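PDB 3OK8: brain-specific angiogenesis inhibitor 1-associated protein 2-like protein 2 from Mus musculus, which binds phosphoinositides, including the headgroups of phosphatidylinositol 4,5-bisphosphate, through its dimeric I-BAR domain and induces planar or gently curved membrane structures. Local coordinates for residues S13-Y18 and D119-Y124; Y18-E23 and L180-R185; I126-R131 and A169-S174; A133-C138 and R162-M167. All coordinates share one frame; numbering follows the deposited sequence. Where two conformers were deposited one is given.

Interaction 1: S13-Y18 and D119-Y124; sequences STMAIY and DSCQHY
Tyr18 OH and Ser120 OG meet 3.1 Å apart, possibly hydrogen-bonded, as the Ser120 proton could go to another acceptor instead. Behind that polar end the phenol ring lies against helix 71-147. Cys121 CB stands over one face, 4.1 Å from the Tyr18 centroid, and Cys121 SG makes an oblique sulfur-aromatic contact at 4.8 Å. Being small, Ser120 and Cys121 let the large Tyr18 ring come close to the helix. The segments belong to the first and second long helices of the three-helix IMD bundle and run antiparallel, at 164°. One turn on, the roles are exchanged: with CG anti to the backbone N (chi1 165°), Tyr124 reaches back to helix 5-66 and takes Thr14 CG2 over one face, a CH-pi contact 3.9 Å from the Tyr124 centroid. Tyr124 OH bonds a water 2.8 Å away that lies beside Thr14 OG1, whose main polar partner is the Phe10 carbonyl. A leucine at Tyr124 would probably leave the Thr14 methyl without its aromatic face and deprive the water of a partner. Met15 folds at its second and third torsions, bringing CE to the Tyr124 ring edge, 3.8 Å from Cys121 SG.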
# COMPACT_ATOMS: atom_id res chain seq x y z
N SER A 13 -39.40 16.25 -14.89
CA SER A 13 -38.79 15.24 -14.03
C SER A 13 -37.92 14.27 -14.81
O SER A 13 -36.85 13.88 -14.35
CB SER A 13 -39.87 14.46 -13.28
OG SER A 13 -40.19 15.10 -12.06
N THR A 14 -38.37 13.89 -16.00
CA THR A 14 -37.60 13.02 -16.87
C THR A 14 -36.36 13.73 -17.39
O THR A 14 -35.31 13.11 -17.60
CB THR A 14 -38.45 12.55 -18.07
OG1 THR A 14 -39.65 11.93 -17.59
CG2 THR A 14 -37.67 11.57 -18.91
N MET A 15 -36.48 15.04 -17.59
CA MET A 15 -35.39 15.85 -18.11
C MET A 15 -34.32 16.07 -17.06
O MET A 15 -33.13 16.10 -17.36
CB MET A 15 -35.93 17.18 -18.63
CG MET A 15 -36.51 17.07 -20.03
SD MET A 15 -35.20 16.86 -21.25
CE MET A 15 -35.92 15.62 -22.31
N ALA A 16 -34.75 16.21 -15.81
CA ALA A 16 -33.84 16.37 -14.68
C ALA A 16 -32.93 15.14 -14.53
O ALA A 16 -31.81 15.26 -14.05
CB ALA A 16 -34.63 16.59 -13.41
N ILE A 17 -33.44 13.98 -14.93
CA ILE A 17 -32.72 12.73 -14.81
C ILE A 17 -31.68 12.54 -15.91
O ILE A 17 -30.53 12.20 -15.62
CB ILE A 17 -33.67 11.54 -14.82
CG1 ILE A 17 -34.49 11.52 -13.53
CG2 ILE A 17 -32.89 10.24 -15.01
CD1 ILE A 17 -35.58 10.46 -13.51
N TYR A 18 -32.08 12.75 -17.15
CA TYR A 18 -31.13 12.78 -18.26
C TYR A 18 -30.05 13.83 -18.04
O TYR A 18 -28.90 13.64 -18.43
CB TYR A 18 -31.85 13.04 -19.58
CG TYR A 18 -32.57 11.82 -20.07
CD1 TYR A 18 -31.85 10.68 -20.43
CD2 TYR A 18 -33.96 11.78 -20.17
CE1 TYR A 18 -32.49 9.54 -20.87
CE2 TYR A 18 -34.61 10.64 -20.61
CZ TYR A 18 -33.86 9.53 -20.96
OH TYR A 18 -34.48 8.39 -21.39
N ASP A 119 -28.63 10.60 -27.21
CA ASP A 119 -29.60 10.17 -28.21
C ASP A 119 -30.91 9.75 -27.55
O ASP A 119 -31.98 10.02 -28.07
CB ASP A 119 -29.04 8.99 -29.02
CG ASP A 119 -27.91 9.41 -29.95
OD1 ASP A 119 -27.87 10.59 -30.34
OD2 ASP A 119 -27.07 8.54 -30.28
N SER A 120 -30.81 9.07 -26.42
CA SER A 120 -31.97 8.66 -25.65
C SER A 120 -32.78 9.89 -25.26
O SER A 120 -33.98 9.99 -25.56
CB SER A 120 -31.50 7.89 -24.40
OG SER A 120 -32.58 7.36 -23.66
N CYS A 121 -32.12 10.84 -24.62
CA CYS A 121 -32.74 12.09 -24.24
C CYS A 121 -33.38 12.82 -25.42
O CYS A 121 -34.47 13.36 -25.28
CB CYS A 121 -31.72 13.00 -23.56
SG CYS A 121 -32.37 14.61 -23.05
N GLN A 122 -32.69 12.86 -26.56
CA GLN A 122 -33.21 13.53 -27.76
C GLN A 122 -34.45 12.83 -28.29
O GLN A 122 -35.44 13.48 -28.62
CB GLN A 122 -32.15 13.56 -28.86
CG GLN A 122 -31.08 14.63 -28.71
CD GLN A 122 -29.88 14.38 -29.60
OE1 GLN A 122 -28.84 15.03 -29.46
NE2 GLN A 122 -30.00 13.41 -30.52
N HIS A 123 -34.37 11.51 -28.40
CA HIS A 123 -35.51 10.71 -28.83
C HIS A 123 -36.72 11.06 -27.98
O HIS A 123 -37.81 11.30 -28.50
CB HIS A 123 -35.18 9.22 -28.71
CG HIS A 123 -36.25 8.31 -29.22
ND1 HIS A 123 -37.28 7.85 -28.43
CD2 HIS A 123 -36.44 7.76 -30.44
CE1 HIS A 123 -38.06 7.06 -29.14
NE2 HIS A 123 -37.57 6.98 -30.37
N TYR A 124 -36.53 11.09 -26.67
CA TYR A 124 -37.61 11.39 -25.75
C TYR A 124 -38.16 12.79 -25.96
O TYR A 124 -39.37 12.97 -26.10
CB TYR A 124 -37.17 11.24 -24.31
CG TYR A 124 -38.14 11.88 -23.34
CD1 TYR A 124 -37.85 13.10 -22.73
CD2 TYR A 124 -39.35 11.28 -23.06
CE1 TYR A 124 -38.74 13.68 -21.86
CE2 TYR A 124 -40.25 11.85 -22.18
CZ TYR A 124 -39.94 13.05 -21.59
OH TYR A 124 -40.85 13.62 -20.72
O HOH W 1 -41.58 11.52 -18.97

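Interaction 2: Y18-E23 and L180-R185; sequences YKSIME and LEEKRR
Ile21 packing against the backbone of Glu182 makes this a modest, mainly van der Waals contact between the first and third helices of the bundle, partly buried and fairly near the middle of the chain. The segment axes come within 10.0 Å and point broadly the same way, 33° apart. Ile21 CD1 reaches 3.9 Å from Glu182 CA, and the other branch, Ile21 CG2, lies 4.2 Å from Arg185 CD, the two side chains crossing at about a right angle. A branched aliphatic residue suits the spot because it can touch the helix backbone and the methylene part of the arginine together. Beyond that methylene, Arg185 turns back on its own helix: NH2 donates to Glu181 O at 2.7 Å and to Glu181 OE2 at 2.8 Å, the latter met from above the carboxylate plane. Glu181 OE1 is held by Arg184 NH2, which completes a salt-bridge network. Without the arginine, as with an alanine here, Glu181 OE2 would probably lose its charged mate and Ile21 CG2 the methylene it rests on. At the more polar margin, a water donates to Glu182 OE2 at 2.7 Å and bonds Ser20 OG weakly. Helix 71-147 covers another side, where Asp113 forms a salt bridge with Arg185 NE and Phe116 touches Glu181, while Ser67 of the second subunit packs on Glu182.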
# COMPACT_ATOMS: atom_id res chain seq x y z
N TYR A 18 -32.08 12.75 -17.15
CA TYR A 18 -31.13 12.78 -18.26
C TYR A 18 -30.05 13.83 -18.04
O TYR A 18 -28.90 13.64 -18.43
CB TYR A 18 -31.85 13.04 -19.58
CG TYR A 18 -32.57 11.82 -20.07
CD1 TYR A 18 -31.85 10.68 -20.43
CD2 TYR A 18 -33.96 11.78 -20.17
CE1 TYR A 18 -32.49 9.54 -20.87
CE2 TYR A 18 -34.61 10.64 -20.61
CZ TYR A 18 -33.86 9.53 -20.96
OH TYR A 18 -34.48 8.39 -21.39
N LYS A 19 -30.42 14.95 -17.43
CA LYS A 19 -29.44 15.99 -17.15
C LYS A 19 -28.53 15.63 -15.98
O LYS A 19 -27.39 16.08 -15.94
CB LYS A 19 -30.09 17.36 -16.95
CG LYS A 19 -30.34 18.12 -18.26
CD LYS A 19 -31.50 17.52 -19.07
CE LYS A 19 -31.51 18.01 -20.51
NZ LYS A 19 -31.93 19.44 -20.62
N SER A 20 -29.02 14.84 -15.04
CA SER A 20 -28.16 14.35 -13.95
C SER A 20 -27.10 13.43 -14.51
O SER A 20 -25.94 13.46 -14.09
CB SER A 20 -28.97 13.60 -12.90
OG SER A 20 -29.50 14.46 -11.91
N ILE A 21 -27.50 12.60 -15.46
CA ILE A 21 -26.59 11.64 -16.06
C ILE A 21 -25.52 12.36 -16.89
O ILE A 21 -24.35 12.04 -16.81
CB ILE A 21 -27.35 10.61 -16.94
CG1 ILE A 21 -28.27 9.75 -16.08
CG2 ILE A 21 -26.37 9.76 -17.75
CD1 ILE A 21 -29.17 8.82 -16.90
N MET A 22 -25.94 13.34 -17.67
CA MET A 22 -25.06 13.92 -18.68
C MET A 22 -24.07 14.93 -18.13
O MET A 22 -22.98 15.09 -18.67
CB MET A 22 -25.90 14.57 -19.79
CG MET A 22 -26.49 13.57 -20.77
SD MET A 22 -27.78 14.26 -21.83
CE MET A 22 -26.79 15.25 -22.95
N GLU A 23 -24.45 15.63 -17.06
CA GLU A 23 -23.64 16.73 -16.57
C GLU A 23 -23.38 16.62 -15.08
O GLU A 23 -23.04 17.60 -14.42
CB GLU A 23 -24.24 18.09 -16.96
CG GLU A 23 -25.58 18.43 -16.35
CD GLU A 23 -26.12 19.75 -16.89
OE1 GLU A 23 -27.10 19.72 -17.67
OE2 GLU A 23 -25.56 20.81 -16.54
N LEU A 180 -34.44 4.11 -14.64
CA LEU A 180 -33.76 2.83 -14.75
C LEU A 180 -32.31 3.01 -15.22
O LEU A 180 -31.39 2.48 -14.61
CB LEU A 180 -34.52 1.89 -15.68
CG LEU A 180 -34.11 0.42 -15.67
CD1 LEU A 180 -33.97 -0.12 -14.25
CD2 LEU A 180 -35.11 -0.41 -16.44
N GLU A 181 -32.14 3.75 -16.32
CA GLU A 181 -30.82 4.06 -16.87
C GLU A 181 -29.90 4.67 -15.83
O GLU A 181 -28.70 4.35 -15.76
CB GLU A 181 -30.97 5.03 -18.04
CG GLU A 181 -31.64 4.42 -19.26
CD GLU A 181 -30.87 3.25 -19.84
OE1 GLU A 181 -31.44 2.14 -19.92
OE2 GLU A 181 -29.69 3.43 -20.23
N GLU A 182 -30.44 5.59 -15.03
CA GLU A 182 -29.67 6.22 -13.98
C GLU A 182 -29.20 5.16 -13.01
O GLU A 182 -28.01 5.09 -12.67
CB GLU A 182 -30.53 7.24 -13.25
CG GLU A 182 -29.86 7.89 -12.07
CD GLU A 182 -30.70 9.00 -11.50
OE1 GLU A 182 -31.71 8.70 -10.82
OE2 GLU A 182 -30.37 10.19 -11.75
N LYS A 183 -30.12 4.32 -12.56
CA LYS A 183 -29.78 3.25 -11.62
C LYS A 183 -28.77 2.27 -12.20
O LYS A 183 -27.88 1.79 -11.50
CB LYS A 183 -31.02 2.50 -11.14
CG LYS A 183 -30.73 1.45 -10.08
CD LYS A 183 -32.00 0.79 -9.52
CE LYS A 183 -31.73 0.14 -8.18
NZ LYS A 183 -32.93 -0.54 -7.59
N ARG A 184 -28.90 1.98 -13.49
CA ARG A 184 -28.00 1.04 -14.13
C ARG A 184 -26.56 1.52 -14.08
O ARG A 184 -25.63 0.71 -13.94
CB ARG A 184 -28.44 0.79 -15.57
CG ARG A 184 -29.55 -0.23 -15.67
CD ARG A 184 -30.19 -0.27 -17.05
NE ARG A 184 -31.00 -1.48 -17.22
CZ ARG A 184 -31.83 -1.70 -18.24
NH1 ARG A 184 -32.52 -2.83 -18.31
NH2 ARG A 184 -31.96 -0.80 -19.20
N ARG A 185 -26.38 2.83 -14.16
CA ARG A 185 -25.05 3.43 -14.13
C ARG A 185 -24.47 3.52 -12.72
O ARG A 185 -23.27 3.31 -12.53
CB ARG A 185 -25.06 4.78 -14.87
CG ARG A 185 -25.06 4.59 -16.38
CD ARG A 185 -25.82 5.66 -17.14
NE ARG A 185 -25.92 5.30 -18.56
CZ ARG A 185 -26.82 4.45 -19.05
NH1 ARG A 185 -26.84 4.17 -20.35
NH2 ARG A 185 -27.71 3.88 -18.25
O HOH W 2 -31.51 12.19 -10.25

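Interaction 3: I126-R131 and A169-S174; sequences IEYRHR and AFVSES
Tyr128 and Val171 mark the closest approach of two antiparallel segments, with CA atoms 7.6 Å apart, axes 11.1 Å apart at their nearest and directions 161° apart. Phe170 fills much of this rather wide gap. Its CG lies anti to the backbone N (chi1 155°), which carries the ring across to helix 71-147, where Arg131 lies over one face: Arg131 NE is 3.7 Å from Phe170 CG, and Arg131 CD makes a CH-pi contact 4.1 Å from the ring centroid of Phe170. The guanidinium and ring planes are 22° apart, close to parallel. The arginine's attitude is fixed by Glu127, one turn earlier, whose OE1 takes two bonds side-on, from Arg131 NE at 2.9 Å and Arg131 NH2 at 3.0 Å, both in the guanidinium plane. This pairing probably offsets the arginine's charge beside a hydrophobic ring. Ser174 OG sits over the opposite face of Phe170. Deeper in, Val171 CG2 touches the edge of the Tyr128 ring, 3.6 Å from Tyr128 CE2, and Phe10 and Tyr11 of helix 5-66 close over the two residues. Apolar and aromatic packing facing helix 5-66, with the Glu127-Arg131 pair beside it, belongs to the three-helix IMD bundle.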
# COMPACT_ATOMS: atom_id res chain seq x y z
N ILE A 126 -38.04 14.85 -28.53
CA ILE A 126 -38.67 15.00 -29.83
C ILE A 126 -40.02 14.29 -29.91
O ILE A 126 -40.93 14.80 -30.54
CB ILE A 126 -37.75 14.50 -30.96
CG1 ILE A 126 -38.27 14.99 -32.32
CG2 ILE A 126 -37.66 12.98 -30.95
CD1 ILE A 126 -37.40 14.58 -33.49
N GLU A 127 -40.15 13.14 -29.27
CA GLU A 127 -41.43 12.44 -29.30
C GLU A 127 -42.45 13.15 -28.44
O GLU A 127 -43.63 13.18 -28.77
CB GLU A 127 -41.32 10.98 -28.87
CG GLU A 127 -42.67 10.27 -28.91
CD GLU A 127 -42.60 8.76 -28.72
OE1 GLU A 127 -43.68 8.13 -28.73
OE2 GLU A 127 -41.49 8.19 -28.58
N TYR A 128 -41.99 13.74 -27.34
CA TYR A 128 -42.87 14.49 -26.46
C TYR A 128 -43.43 15.71 -27.18
O TYR A 128 -44.63 15.98 -27.13
CB TYR A 128 -42.12 14.92 -25.20
CG TYR A 128 -42.95 15.69 -24.20
CD1 TYR A 128 -43.16 17.05 -24.33
CD2 TYR A 128 -43.52 15.05 -23.10
CE1 TYR A 128 -43.91 17.76 -23.42
CE2 TYR A 128 -44.26 15.74 -22.18
CZ TYR A 128 -44.46 17.10 -22.35
OH TYR A 128 -45.20 17.79 -21.44
N ARG A 129 -42.56 16.44 -27.86
CA ARG A 129 -42.98 17.61 -28.63
C ARG A 129 -44.05 17.28 -29.68
O ARG A 129 -45.00 18.04 -29.85
CB ARG A 129 -41.76 18.29 -29.28
CG ARG A 129 -41.27 19.58 -28.59
CD ARG A 129 -40.36 19.34 -27.37
NE ARG A 129 -41.02 19.65 -26.09
CZ ARG A 129 -40.82 20.76 -25.38
NH1 ARG A 129 -41.48 20.94 -24.24
NH2 ARG A 129 -39.97 21.68 -25.81
N HIS A 130 -43.92 16.15 -30.37
CA HIS A 130 -44.87 15.77 -31.42
C HIS A 130 -46.25 15.43 -30.86
O HIS A 130 -47.26 15.98 -31.31
CB HIS A 130 -44.33 14.58 -32.22
CG HIS A 130 -43.22 14.94 -33.15
ND1 HIS A 130 -42.48 16.10 -33.02
CD2 HIS A 130 -42.69 14.28 -34.20
CE1 HIS A 130 -41.56 16.15 -33.96
NE2 HIS A 130 -41.66 15.05 -34.69
N ARG A 131 -46.28 14.51 -29.91
CA ARG A 131 -47.50 14.11 -29.23
C ARG A 131 -48.19 15.34 -28.66
O ARG A 131 -49.41 15.49 -28.77
CB ARG A 131 -47.18 13.13 -28.10
CG ARG A 131 -46.68 11.79 -28.58
CD ARG A 131 -46.46 10.82 -27.43
NE ARG A 131 -46.09 9.50 -27.94
CZ ARG A 131 -46.97 8.54 -28.22
NH1 ARG A 131 -48.27 8.73 -28.02
NH2 ARG A 131 -46.54 7.37 -28.68
N ALA A 169 -49.37 7.31 -21.12
CA ALA A 169 -48.62 6.05 -21.14
C ALA A 169 -47.15 6.29 -21.44
O ALA A 169 -46.29 5.87 -20.67
CB ALA A 169 -49.21 5.10 -22.16
N PHE A 170 -46.89 6.95 -22.56
CA PHE A 170 -45.55 7.30 -23.02
C PHE A 170 -44.74 8.09 -21.99
O PHE A 170 -43.65 7.69 -21.61
CB PHE A 170 -45.65 8.09 -24.34
CG PHE A 170 -44.48 9.00 -24.62
CD1 PHE A 170 -44.47 10.31 -24.15
CD2 PHE A 170 -43.40 8.57 -25.38
CE1 PHE A 170 -43.42 11.16 -24.42
CE2 PHE A 170 -42.35 9.42 -25.65
CZ PHE A 170 -42.35 10.72 -25.17
N VAL A 171 -45.30 9.20 -21.53
CA VAL A 171 -44.67 10.03 -20.52
C VAL A 171 -44.37 9.24 -19.24
O VAL A 171 -43.33 9.44 -18.62
CB VAL A 171 -45.57 11.24 -20.19
CG1 VAL A 171 -45.99 11.23 -18.73
CG2 VAL A 171 -44.91 12.55 -20.59
N SER A 172 -45.28 8.35 -18.86
CA SER A 172 -45.11 7.57 -17.64
C SER A 172 -44.01 6.53 -17.82
O SER A 172 -43.22 6.27 -16.91
CB SER A 172 -46.43 6.88 -17.29
OG SER A 172 -46.27 5.98 -16.21
N GLU A 173 -43.97 5.94 -19.01
CA GLU A 173 -43.00 4.92 -19.35
C GLU A 173 -41.59 5.50 -19.49
O GLU A 173 -40.60 4.85 -19.14
CB GLU A 173 -43.42 4.21 -20.64
CG GLU A 173 -42.37 3.28 -21.23
CD GLU A 173 -42.04 2.10 -20.32
OE1 GLU A 173 -42.98 1.55 -19.71
OE2 GLU A 173 -40.84 1.73 -20.24
N SER A 174 -41.50 6.71 -20.02
CA SER A 174 -40.23 7.39 -20.23
C SER A 174 -39.53 7.70 -18.92
O SER A 174 -38.31 7.52 -18.80
CB SER A 174 -40.44 8.68 -21.00
OG SER A 174 -40.75 8.41 -22.36

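Interaction 4: A133-C138 and R162-M167; sequences ANLEKC and RLHAQM
Leu135 and Leu163 are the two main bumps where the second and third helices of the IMD bundle pack antiparallel, at 153°, toward the end of the bundle where these two helices are joined. Their CA atoms are 6.3 Å apart, close enough for each leucine to slide past the other in the opposite direction and settle against the facing backbone. Leu135, with CG anti to its backbone N (chi1 179°), drops into a hollow formed by Leu163, His164 and Met167. Its two methyls divide the work: Leu135 CD1 presses on Leu163 CB at 3.7 Å, while Leu135 CD2 lies on His164 CA at 3.8 Å and also faces Met167 SD at 4.1 Å. The branched leucine fits because its fork spreads over the floor of that hollow; the extended, flexible methionine supplies one wall, and the imidazole of His164 presents its edge to CD2 at another side. Met7 of helix 5-66 touches both His164 and Met167, so helix 5-66 packs against the same two residues.

Leu163 answers in the reverse direction. Its branch enters a notch one helical turn long, between the carbonyl of Asn134 and the thiol of Cys138. A cysteine is small enough to leave room for the branch, yet its polarisable sulfur still makes good apolar contact; Met156 and Val160, on the same helix as Leu163, touch Cys138 as well. One methyl does the touching on both walls: Leu163 CD2 lies 3.6 Å from Asn134 O and 3.9 Å from Cys138 SG.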
# COMPACT_ATOMS: atom_id res chain seq x y z
N ALA A 133 -47.90 18.40 -29.67
CA ALA A 133 -48.40 19.21 -30.77
C ALA A 133 -49.63 18.59 -31.42
O ALA A 133 -50.66 19.24 -31.56
CB ALA A 133 -47.31 19.43 -31.80
N ASN A 134 -49.50 17.33 -31.84
CA ASN A 134 -50.60 16.62 -32.47
C ASN A 134 -51.81 16.53 -31.55
O ASN A 134 -52.95 16.43 -32.01
CB ASN A 134 -50.17 15.23 -32.93
CG ASN A 134 -49.58 15.23 -34.32
OD1 ASN A 134 -49.92 16.07 -35.15
ND2 ASN A 134 -48.69 14.28 -34.59
N LEU A 135 -51.56 16.58 -30.25
CA LEU A 135 -52.65 16.50 -29.28
C LEU A 135 -53.38 17.83 -29.13
O LEU A 135 -54.59 17.89 -29.31
CB LEU A 135 -52.16 16.02 -27.92
CG LEU A 135 -53.21 15.92 -26.82
CD1 LEU A 135 -54.45 15.18 -27.30
CD2 LEU A 135 -52.61 15.22 -25.60
N GLU A 136 -52.65 18.89 -28.82
CA GLU A 136 -53.27 20.19 -28.55
C GLU A 136 -53.94 20.76 -29.78
O GLU A 136 -54.82 21.61 -29.68
CB GLU A 136 -52.25 21.18 -27.99
CG GLU A 136 -51.52 22.02 -29.03
CD GLU A 136 -50.47 22.94 -28.40
OE1 GLU A 136 -50.53 23.16 -27.17
OE2 GLU A 136 -49.59 23.43 -29.14
N LYS A 137 -53.51 20.31 -30.96
CA LYS A 137 -54.12 20.78 -32.19
C LYS A 137 -55.43 20.05 -32.43
O LYS A 137 -56.40 20.65 -32.89
CB LYS A 137 -53.19 20.58 -33.38
CG LYS A 137 -53.63 19.49 -34.34
CD LYS A 137 -52.91 19.66 -35.66
CE LYS A 137 -53.02 21.10 -36.14
NZ LYS A 137 -52.00 21.45 -37.17
N CYS A 138 -55.46 18.77 -32.10
CA CYS A 138 -56.69 18.00 -32.18
C CYS A 138 -57.71 18.57 -31.20
O CYS A 138 -58.90 18.58 -31.49
CB CYS A 138 -56.44 16.52 -31.87
SG CYS A 138 -56.00 15.49 -33.30
N ARG A 162 -58.09 9.34 -26.70
CA ARG A 162 -57.11 8.26 -26.82
C ARG A 162 -55.70 8.83 -27.00
O ARG A 162 -54.73 8.26 -26.50
CB ARG A 162 -57.44 7.32 -27.98
CG ARG A 162 -56.92 7.79 -29.32
CD ARG A 162 -57.52 7.00 -30.48
NE ARG A 162 -57.64 7.81 -31.68
CZ ARG A 162 -56.64 8.07 -32.52
NH1 ARG A 162 -56.84 8.82 -33.59
NH2 ARG A 162 -55.43 7.58 -32.27
N LEU A 163 -55.61 9.95 -27.71
CA LEU A 163 -54.34 10.62 -27.95
C LEU A 163 -53.70 11.08 -26.63
O LEU A 163 -52.48 11.04 -26.47
CB LEU A 163 -54.56 11.81 -28.88
CG LEU A 163 -53.50 12.13 -29.93
CD1 LEU A 163 -53.06 10.88 -30.65
CD2 LEU A 163 -54.08 13.14 -30.91
N HIS A 164 -54.55 11.50 -25.70
CA HIS A 164 -54.12 11.92 -24.37
C HIS A 164 -53.79 10.72 -23.49
O HIS A 164 -52.93 10.82 -22.61
CB HIS A 164 -55.20 12.75 -23.71
CG HIS A 164 -54.88 13.16 -22.31
ND1 HIS A 164 -55.42 12.53 -21.21
CD2 HIS A 164 -54.08 14.14 -21.83
CE1 HIS A 164 -54.97 13.11 -20.11
NE2 HIS A 164 -54.15 14.09 -20.46
N ALA A 165 -54.49 9.61 -23.69
CA ALA A 165 -54.20 8.39 -22.95
C ALA A 165 -52.82 7.85 -23.34
O ALA A 165 -52.04 7.46 -22.47
CB ALA A 165 -55.29 7.34 -23.17
N GLN A 166 -52.54 7.84 -24.64
CA GLN A 166 -51.26 7.41 -25.18
C GLN A 166 -50.09 8.26 -24.67
O GLN A 166 -49.00 7.75 -24.40
CB GLN A 166 -51.29 7.45 -26.70
CG GLN A 166 -52.34 6.54 -27.30
CD GLN A 166 -52.43 6.67 -28.81
OE1 GLN A 166 -51.77 7.52 -29.42
NE2 GLN A 166 -53.25 5.84 -29.41
N MET A 167 -50.33 9.56 -24.56
CA MET A 167 -49.32 10.46 -24.03
C MET A 167 -49.08 10.22 -22.54
O MET A 167 -47.95 10.33 -22.07
CB MET A 167 -49.67 11.92 -24.30
CG MET A 167 -48.52 12.88 -24.02
SD MET A 167 -48.70 14.48 -24.82
CE MET A 167 -47.20 15.32 -24.31

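Overall arrangement
Together the four contacts bind all three helices over one half of the elongated chain. Interaction 1 joins helices 5-66 and 71-147 in the buried core; interaction 2 joins 5-66 and 153-217, shares Tyr18 with it, and alone approaches the second subunit. Interactions 3 and 4 both hold helices 71-147 and 153-217, each partly buried, their centres about 10 Å apart, with interaction 4 nested in the loop that interaction 3 closes. Chemistry changes with place: tyrosines dominate the core, a salt-bridge network flanks interaction 2 and a single Glu-Arg pair interaction 3, and leucines fill interaction 4. Neighbours merge physically, Tyr124 touching Phe170 and Tyr128 touching Met167, so one apolar seam runs through interactions 1, 3 and 4.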